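Local coordinates for 2'-5' RNA Ligase (Thermus thermophilus, PDB 1IUH), which belongs to the LigT-like family of the 2H clan, an alpha/beta fold of antiparallel strands with helices packed against them, at residues Ala68-Arg73 with Ala93-Phe98; Ala72-Thr77 with Leu150-Glu155; Glu155-Val160 with Glu175-Arg180. All coordinates share one frame; numbering follows the deposited sequence.

From the N terminus, strand 70-80 is the first element to take part. Interaction 1 closes the hairpin made with strand 88-94 and adds the first turn of helix 96-113. Interaction 2 starts from the same strand, sharing Ala-72 and Arg-73, but closes a far longer loop to strand 150-164; the chain between its two segments contains 93-98, the second segment of interaction 1. Interaction 3 follows in series, sharing Glu-155, and closes the hairpin of strands 150-164 and 169-178. In this antiparallel sheet, 70-80 thus pairs with 88-94 and with the first part of the broken strand 150-164 (150-154), whose later part (156-160) pairs with 169-178. Leu-179 of interaction 3 packs against Phe-70 of interaction 1.

Interaction 1: Ala68-Arg73 with Ala93-Phe98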
loop_
_atom_site.group_PDB
_atom_site.type_symbol
_atom_site.label_atom_id
_atom_site.label_comp_id
_atom_site.label_asym_id
_atom_site.label_seq_id
_atom_site.Cartn_x
_atom_site.Cartn_y
_atom_site.Cartn_z
ATOM N N ALA A 68 1.179 -18.527 1.812
ATOM C CA ALA A 68 2.469 -18.707 1.151
ATOM C C ALA A 68 2.942 -17.490 0.282
ATOM O O ALA A 68 2.172 -16.657 -0.108
ATOM C CB ALA A 68 2.387 -19.946 0.274
ATOM N N PRO A 69 4.256 -17.385 0.034
ATOM C CA PRO A 69 4.818 -16.313 -0.794
ATOM C C PRO A 69 4.094 -16.504 -2.121
ATOM O O PRO A 69 3.801 -17.602 -2.496
ATOM C CB PRO A 69 6.284 -16.710 -0.889
ATOM C CG PRO A 69 6.529 -17.249 0.530
ATOM C CD PRO A 69 5.328 -18.109 0.751
ATOM N N PHE A 70 3.770 -15.438 -2.825
ATOM C CA PHE A 70 3.050 -15.578 -4.092
ATOM C C PHE A 70 3.651 -14.578 -5.103
ATOM O O PHE A 70 4.281 -13.615 -4.679
ATOM C CB PHE A 70 1.571 -15.282 -3.847
ATOM C CG PHE A 70 1.310 -13.916 -3.251
ATOM C CD1 PHE A 70 1.228 -12.801 -4.069
ATOM C CD2 PHE A 70 1.116 -13.758 -1.834
ATOM C CE1 PHE A 70 0.938 -11.508 -3.512
ATOM C CE2 PHE A 70 0.825 -12.476 -1.257
ATOM C CZ PHE A 70 0.731 -11.334 -2.129
ATOM N N ARG A 71 3.467 -14.797 -6.408
ATOM C CA ARG A 71 4.002 -13.859 -7.397
ATOM C C ARG A 71 3.004 -12.759 -7.715
ATOM O O ARG A 71 1.796 -13.026 -7.815
ATOM C CB ARG A 71 4.329 -14.563 -8.706
ATOM C CG ARG A 71 5.771 -15.021 -8.849
ATOM C CD ARG A 71 6.015 -16.460 -8.406
ATOM N NE ARG A 71 6.070 -17.452 -9.478
ATOM C CZ ARG A 71 5.013 -17.846 -10.172
ATOM N NH1 ARG A 71 3.831 -17.329 -9.913
ATOM N NH2 ARG A 71 5.136 -18.765 -11.109
ATOM N N ALA A 72 3.497 -11.520 -7.836
ATOM C CA ALA A 72 2.668 -10.380 -8.209
ATOM C C ALA A 72 3.274 -9.888 -9.533
ATOM O O ALA A 72 4.459 -10.155 -9.858
ATOM C CB ALA A 72 2.743 -9.271 -7.189
ATOM N N ARG A 73 2.442 -9.164 -10.278
ATOM C CA ARG A 73 2.793 -8.596 -11.555
ATOM C C ARG A 73 2.414 -7.115 -11.455
ATOM O O ARG A 73 1.377 -6.740 -10.900
ATOM C CB ARG A 73 2.001 -9.318 -12.619
ATOM C CG ARG A 73 2.134 -8.789 -13.979
ATOM C CD ARG A 73 2.390 -9.929 -14.986
ATOM N NE ARG A 73 3.617 -9.685 -15.773
ATOM C CZ ARG A 73 4.451 -10.652 -16.164
ATOM N NH1 ARG A 73 4.177 -11.923 -15.852
ATOM N NH2 ARG A 73 5.586 -10.351 -16.809
ATOM N N ALA A 93 -1.046 -3.190 -9.597
ATOM C CA ALA A 93 -0.311 -4.442 -9.419
ATOM C C ALA A 93 -1.437 -5.447 -9.285
ATOM O O ALA A 93 -2.561 -5.051 -8.999
ATOM C CB ALA A 93 0.506 -4.420 -8.154
ATOM N N GLU A 94 -1.165 -6.727 -9.490
ATOM C CA GLU A 94 -2.229 -7.722 -9.366
ATOM C C GLU A 94 -1.742 -9.066 -8.874
ATOM O O GLU A 94 -0.600 -9.453 -9.132
ATOM C CB GLU A 94 -2.940 -7.900 -10.709
ATOM C CG GLU A 94 -2.271 -8.862 -11.651
ATOM C CD GLU A 94 -2.947 -8.884 -13.023
ATOM O OE1 GLU A 94 -4.205 -9.010 -13.043
ATOM O OE2 GLU A 94 -2.215 -8.775 -14.060
ATOM N N ALA A 95 -2.622 -9.769 -8.172
ATOM C CA ALA A 95 -2.357 -11.105 -7.632
ATOM C C ALA A 95 -3.395 -11.424 -6.585
ATOM O O ALA A 95 -3.735 -10.591 -5.746
ATOM C CB ALA A 95 -0.987 -11.185 -6.988
ATOM N N GLU A 96 -3.917 -12.635 -6.662
ATOM C CA GLU A 96 -4.880 -13.159 -5.701
ATOM C C GLU A 96 -4.404 -12.925 -4.243
ATOM O O GLU A 96 -5.199 -12.580 -3.332
ATOM C CB GLU A 96 -4.990 -14.649 -5.906
ATOM C CG GLU A 96 -6.318 -15.063 -6.447
ATOM C CD GLU A 96 -7.448 -14.685 -5.529
ATOM O OE1 GLU A 96 -8.217 -13.735 -5.886
ATOM O OE2 GLU A 96 -7.547 -15.340 -4.452
ATOM N N GLY A 97 -3.101 -13.163 -4.063
ATOM C CA GLY A 97 -2.454 -13.031 -2.779
ATOM C C GLY A 97 -2.701 -11.701 -2.093
ATOM O O GLY A 97 -2.879 -11.720 -0.861
ATOM N N PHE A 98 -2.700 -10.582 -2.842
ATOM C CA PHE A 98 -2.965 -9.296 -2.222
ATOM C C PHE A 98 -4.369 -9.295 -1.695
ATOM O O PHE A 98 -4.621 -8.811 -0.590
ATOM C CB PHE A 98 -2.850 -8.102 -3.185
ATOM C CG PHE A 98 -1.484 -7.882 -3.724
ATOM C CD1 PHE A 98 -1.296 -7.728 -5.106
ATOM C CD2 PHE A 98 -0.355 -7.863 -2.857
ATOM C CE1 PHE A 98 0.006 -7.555 -5.632
ATOM C CE2 PHE A 98 0.960 -7.693 -3.375
ATOM C CZ PHE A 98 1.146 -7.535 -4.774
#
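The Phe-70 ring lies flat on the first turn of helix 96-113: Gly-97 CA sits over the centre of one face, 3.5 Å from the ring centroid and 6° off the normal, a CH-pi contact. At the ring's edge, in its plane, stands Phe-98 CD2, 3.7 Å from Phe-70 CZ. The two rings form a T-shaped pair with planes at 85°, the edge of Phe-70 aimed at the face of Phe-98, where Phe-70 CE1 lands toward the rim. Phe-70 CB already points to the helix start, and CG, between backbone N and carbonyl carbon (chi1 57°), places the ring over Gly-97. Obliquely to the Phe-98 ring, Ala-72 CB touches CZ at 3.4 Å. The methyl of Ala-95, the N-cap residue, is wedged between the strand and the Phe-70 ring, with CB 3.4 Å from Arg-71 O. Farther along, Arg-73 and Glu-94 make an antiparallel hydrogen-bonded pair: Glu-94 N to Arg-73 O is 2.9 Å, and the return bond from Arg-73 N to Glu-94 O is 3.3 Å. Beyond it strand 88-94 turns into the helix, whose Phe-98 also packs on Leu-40 and Leu-42 of strand 39-47. Between these two segments hydrogen bonding is confined to the Arg-73 and Glu-94 pair; apolar contacts seat the helix start on strand 70-80, and the ring approaches this closely because Gly-97 has no CB to meet Phe-70 CG.

Interaction 2: Ala72-Thr77 with Leu150-Glu155; sequences ARLRGT and LEWPVE
Ala-72 and Trp-152 form one antiparallel hydrogen-bonded pair, Leu-74 and Leu-150 the next, in a long-range strand pairing that joins the two LigT-like sequence regions in one sheet. Ala-72 N bonds to Trp-152 O at 2.9 Å and Trp-152 N to Ala-72 O at 2.8 Å, while Leu-74 N reaches Leu-150 O at 2.8 Å; the return bond from Leu-150 N to Leu-74 O is weak. Between these pairs, the non-hydrogen-bonded pair Arg-73 and Glu-151 adds CA-H...O contacts, of which Glu-151 CA to Ala-72 O is the shorter at 3.1 Å.

Apolar contacts fill the face that carries Ala-72, Leu-74, Leu-150 and Trp-152. The indole lies across Ala-72, whose CB stands 3.7 Å from the centroid of the Trp-152 six-membered ring, over its face. Val-154 CG2 rests over the same indole toward the rim and also touches Ala-72 CB at 3.7 Å. Leu-74 CD1 meets Trp-152 CZ3 obliquely, at 4.1 Å, and Leu-74 CB meets Leu-150 CB.

Charges gather on the other face. The Arg-73 chain leaves with CG anti to the backbone N (chi1 174°) and bends at its next two torsions, so that Glu-151 CB lies over one guanidinium face toward the rim. The guanidinium plane stands 89° from the carboxylate plane, and the salt bridge from Arg-73 NH1 to Glu-151 OE1 is long, 3.7 Å; Arg-71 makes a weak ion pair with the same carboxylate.

Helix 11-21 covers the apolar face, with Val-13 on Leu-74 and Trp-152 and Ala-16 on Leu-150; Phe-98 of helix 96-113 packs on Trp-152 and Val-154, and Ile-131 of strand 130-136 on Leu-74.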
loop_
_atom_site.group_PDB
_atom_site.type_symbol
_atom_site.label_atom_id
_atom_site.label_comp_id
_atom_site.label_asym_id
_atom_site.label_seq_id
_atom_site.Cartn_x
_atom_site.Cartn_y
_atom_site.Cartn_z
ATOM N N ALA A 72 3.497 -11.520 -7.836
ATOM C CA ALA A 72 2.668 -10.380 -8.209
ATOM C C ALA A 72 3.274 -9.888 -9.533
ATOM O O ALA A 72 4.459 -10.155 -9.858
ATOM C CB ALA A 72 2.743 -9.271 -7.189
ATOM N N ARG A 73 2.442 -9.164 -10.278
ATOM C CA ARG A 73 2.793 -8.596 -11.555
ATOM C C ARG A 73 2.414 -7.115 -11.455
ATOM O O ARG A 73 1.377 -6.740 -10.900
ATOM C CB ARG A 73 2.001 -9.318 -12.619
ATOM C CG ARG A 73 2.134 -8.789 -13.979
ATOM C CD ARG A 73 2.390 -9.929 -14.986
ATOM N NE ARG A 73 3.617 -9.685 -15.773
ATOM C CZ ARG A 73 4.451 -10.652 -16.164
ATOM N NH1 ARG A 73 4.177 -11.923 -15.852
ATOM N NH2 ARG A 73 5.586 -10.351 -16.809
ATOM N N LEU A 74 3.316 -6.276 -11.933
ATOM C CA LEU A 74 3.115 -4.834 -11.967
ATOM C C LEU A 74 2.446 -4.697 -13.329
ATOM O O LEU A 74 2.871 -5.325 -14.290
ATOM C CB LEU A 74 4.474 -4.153 -11.925
ATOM C CG LEU A 74 4.603 -2.805 -11.246
ATOM C CD1 LEU A 74 3.965 -2.835 -9.913
ATOM C CD2 LEU A 74 6.050 -2.477 -11.119
ATOM N N ARG A 75 1.384 -3.918 -13.436
ATOM C CA ARG A 75 0.733 -3.887 -14.730
ATOM C C ARG A 75 -0.017 -2.597 -15.076
ATOM O O ARG A 75 -1.193 -2.475 -14.763
ATOM C CB ARG A 75 -0.205 -5.100 -14.759
ATOM C CG ARG A 75 -0.674 -5.519 -16.113
ATOM C CD ARG A 75 -1.301 -6.907 -16.051
ATOM N NE ARG A 75 -2.012 -7.195 -17.301
ATOM C CZ ARG A 75 -3.229 -6.741 -17.594
ATOM N NH1 ARG A 75 -3.893 -5.989 -16.720
ATOM N NH2 ARG A 75 -3.757 -7.007 -18.788
ATOM N N GLY A 76 0.636 -1.632 -15.715
ATOM C CA GLY A 76 -0.074 -0.394 -16.060
ATOM C C GLY A 76 -0.229 0.626 -14.955
ATOM O O GLY A 76 -0.029 0.303 -13.784
ATOM N N THR A 77 -0.578 1.860 -15.316
ATOM C CA THR A 77 -0.743 2.961 -14.340
ATOM C C THR A 77 -2.173 3.483 -14.342
ATOM O O THR A 77 -2.950 3.083 -15.187
ATOM C CB THR A 77 0.086 4.157 -14.723
ATOM O OG1 THR A 77 -0.076 4.342 -16.129
ATOM C CG2 THR A 77 1.523 4.007 -14.366
ATOM N N LEU A 150 5.955 -6.691 -15.197
ATOM C CA LEU A 150 7.095 -7.100 -14.394
ATOM C C LEU A 150 6.591 -7.979 -13.235
ATOM O O LEU A 150 5.811 -7.512 -12.421
ATOM C CB LEU A 150 7.827 -5.872 -13.859
ATOM C CG LEU A 150 8.757 -6.139 -12.662
ATOM C CD1 LEU A 150 9.805 -7.190 -13.052
ATOM C CD2 LEU A 150 9.418 -4.858 -12.162
ATOM N N GLU A 151 7.064 -9.225 -13.154
ATOM C CA GLU A 151 6.639 -10.160 -12.109
ATOM C C GLU A 151 7.667 -10.157 -10.996
ATOM O O GLU A 151 8.836 -9.984 -11.224
ATOM C CB GLU A 151 6.476 -11.600 -12.668
ATOM C CG GLU A 151 5.656 -12.540 -11.767
ATOM C CD GLU A 151 5.603 -14.051 -12.213
ATOM O OE1 GLU A 151 5.017 -14.408 -13.258
ATOM O OE2 GLU A 151 6.159 -14.902 -11.491
ATOM N N TRP A 152 7.227 -10.302 -9.773
ATOM C CA TRP A 152 8.182 -10.376 -8.696
ATOM C C TRP A 152 7.567 -11.240 -7.600
ATOM O O TRP A 152 6.347 -11.429 -7.559
ATOM C CB TRP A 152 8.535 -8.975 -8.200
ATOM C CG TRP A 152 7.700 -8.457 -7.102
ATOM C CD1 TRP A 152 8.005 -8.486 -5.770
ATOM C CD2 TRP A 152 6.532 -7.634 -7.223
ATOM N NE1 TRP A 152 7.131 -7.718 -5.073
ATOM C CE2 TRP A 152 6.215 -7.179 -5.922
ATOM C CE3 TRP A 152 5.729 -7.232 -8.305
ATOM C CZ2 TRP A 152 5.131 -6.332 -5.660
ATOM C CZ3 TRP A 152 4.656 -6.397 -8.064
ATOM C CH2 TRP A 152 4.358 -5.946 -6.751
ATOM N N PRO A 153 8.397 -11.790 -6.715
ATOM C CA PRO A 153 7.997 -12.653 -5.581
ATOM C C PRO A 153 7.582 -11.883 -4.344
ATOM O O PRO A 153 8.414 -11.201 -3.780
ATOM C CB PRO A 153 9.298 -13.463 -5.276
ATOM C CG PRO A 153 10.073 -13.414 -6.595
ATOM C CD PRO A 153 9.839 -11.943 -6.993
ATOM N N VAL A 154 6.343 -11.987 -3.876
ATOM C CA VAL A 154 5.957 -11.282 -2.613
ATOM C C VAL A 154 6.160 -12.274 -1.481
ATOM O O VAL A 154 5.474 -13.289 -1.440
ATOM C CB VAL A 154 4.469 -10.819 -2.617
ATOM C CG1 VAL A 154 4.130 -10.161 -1.323
ATOM C CG2 VAL A 154 4.207 -9.855 -3.794
ATOM N N GLU A 155 7.104 -11.975 -0.582
ATOM C CA GLU A 155 7.484 -12.837 0.542
ATOM C C GLU A 155 7.022 -12.416 1.909
ATOM O O GLU A 155 7.259 -13.129 2.888
ATOM C CB GLU A 155 8.975 -12.939 0.626
ATOM C CG GLU A 155 9.578 -12.781 -0.675
ATOM C CD GLU A 155 10.157 -14.056 -1.170
ATOM O OE1 GLU A 155 9.529 -15.116 -0.888
ATOM O OE2 GLU A 155 11.232 -13.982 -1.844
#

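Interaction 3: Glu155-Val160 with Glu175-Arg180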
loop_
_atom_site.group_PDB
_atom_site.type_symbol
_atom_site.label_atom_id
_atom_site.label_comp_id
_atom_site.label_asym_id
_atom_site.label_seq_id
_atom_site.Cartn_x
_atom_site.Cartn_y
_atom_site.Cartn_z
ATOM N N GLU A 155 7.104 -11.975 -0.582
ATOM C CA GLU A 155 7.484 -12.837 0.542
ATOM C C GLU A 155 7.022 -12.416 1.909
ATOM O O GLU A 155 7.259 -13.129 2.888
ATOM C CB GLU A 155 8.975 -12.939 0.626
ATOM C CG GLU A 155 9.578 -12.781 -0.675
ATOM C CD GLU A 155 10.157 -14.056 -1.170
ATOM O OE1 GLU A 155 9.529 -15.116 -0.888
ATOM O OE2 GLU A 155 11.232 -13.982 -1.844
ATOM N N GLY A 156 6.389 -11.254 2.014
ATOM C CA GLY A 156 5.926 -10.838 3.331
ATOM C C GLY A 156 5.400 -9.434 3.316
ATOM O O GLY A 156 5.342 -8.813 2.267
ATOM N N PHE A 157 4.988 -8.935 4.470
ATOM C CA PHE A 157 4.447 -7.578 4.545
ATOM C C PHE A 157 4.721 -7.002 5.927
ATOM O O PHE A 157 5.318 -7.668 6.772
ATOM C CB PHE A 157 2.962 -7.611 4.255
ATOM C CG PHE A 157 2.200 -8.429 5.229
ATOM C CD1 PHE A 157 1.449 -7.815 6.264
ATOM C CD2 PHE A 157 2.255 -9.833 5.176
ATOM C CE1 PHE A 157 0.770 -8.620 7.237
ATOM C CE2 PHE A 157 1.586 -10.623 6.145
ATOM C CZ PHE A 157 0.848 -10.017 7.176
ATOM N N ALA A 158 4.280 -5.781 6.187
ATOM C CA ALA A 158 4.567 -5.171 7.471
ATOM C C ALA A 158 3.474 -4.323 8.051
ATOM O O ALA A 158 2.546 -3.919 7.332
ATOM C CB ALA A 158 5.838 -4.323 7.332
ATOM N N LEU A 159 3.609 -4.063 9.355
ATOM C CA LEU A 159 2.725 -3.222 10.119
ATOM C C LEU A 159 3.628 -2.030 10.253
ATOM O O LEU A 159 4.736 -2.150 10.756
ATOM C CB LEU A 159 2.441 -3.772 11.503
ATOM C CG LEU A 159 1.584 -2.819 12.375
ATOM C CD1 LEU A 159 0.243 -2.524 11.667
ATOM C CD2 LEU A 159 1.348 -3.413 13.763
ATOM N N VAL A 160 3.131 -0.885 9.801
ATOM C CA VAL A 160 3.861 0.369 9.744
ATOM C C VAL A 160 3.122 1.541 10.387
ATOM O O VAL A 160 1.900 1.679 10.263
ATOM C CB VAL A 160 4.073 0.805 8.214
ATOM C CG1 VAL A 160 5.074 1.992 8.101
ATOM C CG2 VAL A 160 4.451 -0.391 7.373
ATOM N N GLU A 175 6.789 -3.818 12.504
ATOM C CA GLU A 175 7.146 -5.200 12.305
ATOM C C GLU A 175 6.974 -5.722 10.909
ATOM O O GLU A 175 6.109 -5.264 10.207
ATOM C CB GLU A 175 6.422 -6.138 13.268
ATOM C CG GLU A 175 7.541 -6.779 14.112
ATOM C CD GLU A 175 7.272 -8.180 14.477
ATOM O OE1 GLU A 175 6.393 -8.385 15.338
ATOM O OE2 GLU A 175 7.919 -9.074 13.915
ATOM N N LYS A 176 7.850 -6.653 10.531
ATOM C CA LYS A 176 7.830 -7.321 9.253
ATOM C C LYS A 176 7.351 -8.754 9.526
ATOM O O LYS A 176 7.586 -9.295 10.596
ATOM C CB LYS A 176 9.226 -7.334 8.654
ATOM C CG LYS A 176 9.696 -5.997 8.201
ATOM C CD LYS A 176 11.127 -6.082 7.726
ATOM C CE LYS A 176 11.386 -5.092 6.523
ATOM N NZ LYS A 176 12.629 -4.206 6.635
ATOM N N PHE A 177 6.644 -9.355 8.577
ATOM C CA PHE A 177 6.105 -10.715 8.739
ATOM C C PHE A 177 6.463 -11.527 7.488
ATOM O O PHE A 177 6.379 -11.041 6.356
ATOM C CB PHE A 177 4.563 -10.671 8.920
ATOM C CG PHE A 177 4.074 -9.714 10.007
ATOM C CD1 PHE A 177 3.648 -8.419 9.684
ATOM C CD2 PHE A 177 3.963 -10.137 11.328
ATOM C CE1 PHE A 177 3.118 -7.579 10.633
ATOM C CE2 PHE A 177 3.428 -9.309 12.303
ATOM C CZ PHE A 177 3.000 -8.029 11.961
ATOM N N SER A 178 6.880 -12.765 7.671
ATOM C CA SER A 178 7.246 -13.541 6.506
ATOM C C SER A 178 6.183 -14.536 6.066
ATOM O O SER A 178 5.683 -15.288 6.865
ATOM C CB SER A 178 8.589 -14.244 6.778
ATOM O OG SER A 178 9.574 -13.253 7.052
ATOM N N LEU A 179 5.812 -14.522 4.797
ATOM C CA LEU A 179 4.827 -15.466 4.376
ATOM C C LEU A 179 5.497 -16.847 4.530
ATOM O O LEU A 179 6.557 -17.101 4.011
ATOM C CB LEU A 179 4.372 -15.162 2.944
ATOM C CG LEU A 179 3.633 -13.807 2.810
ATOM C CD1 LEU A 179 3.330 -13.470 1.353
ATOM C CD2 LEU A 179 2.315 -13.842 3.661
ATOM N N ARG A 180 4.856 -17.729 5.278
ATOM C CA ARG A 180 5.398 -19.046 5.534
ATOM C C ARG A 180 4.277 -20.103 5.425
ATOM O O ARG A 180 4.498 -21.256 5.707
ATOM C CB ARG A 180 6.005 -19.015 6.955
ATOM C CG ARG A 180 7.031 -20.066 7.276
ATOM C CD ARG A 180 8.534 -19.587 7.523
ATOM N NE ARG A 180 9.383 -20.707 8.040
ATOM C CZ ARG A 180 9.498 -21.922 7.460
ATOM N NH1 ARG A 180 8.840 -22.209 6.328
ATOM N NH2 ARG A 180 10.252 -22.879 8.009
#
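Phe-157 and Phe-177, an antiparallel hydrogen-bonded pair, set their rings near parallel but slid apart on the face that carries Leu-159. The planes are 30° apart and overlap is slight: Phe-177 CD1 comes over one face of Phe-157 toward its rim, 3.8 Å from CE1. Phe-157 CG stands between backbone N and carbonyl carbon (chi1 61°), which draws the ring toward its partner strand. At the edge of Phe-157, near its plane, Leu-179 CD2 approaches CE2 at 4.1 Å, the two side chains meeting at about a right angle. Next along the same side of the Phe-177 ring, CE1 meets Leu-159 CB at 4.0 Å. Tyr-5 of strand 2-8 packs on Phe-157 and Leu-159, while His-61 of helix 53-66 makes an edge-to-face pair with Phe-177. Glu-175 ends this face toward the rim, beside Leu-57 and His-61.

Two small residues of the other face are also tightly packed: Gly-156 CA lies 3.1 Å from Phe-177 O, an approach that a CB would block, and the buried Ala-158 CB is 3.0 Å from Glu-175 O. The loose, solvent side is that of Lys-176 and Ser-178, which point outward and are little covered by the opposite strand.

Between the strands, backbone hydrogen bonds run from Glu-155 to Leu-159. Phe-177 N to Phe-157 O measures 2.8 Å, and the Leu-159 and Glu-175 pair is bonded in both directions. Past the strand end, Leu-179 N still holds Glu-155 O at 2.8 Å, although the N lies 37° out of the carbonyl plane. Chemically, this is an antiparallel beta hairpin whose backbone N-H...O bonds set the register: its largely apolar face lies under helix 53-66, and the polar ends of Lys-176 and Ser-178 on the other can stay hydrated.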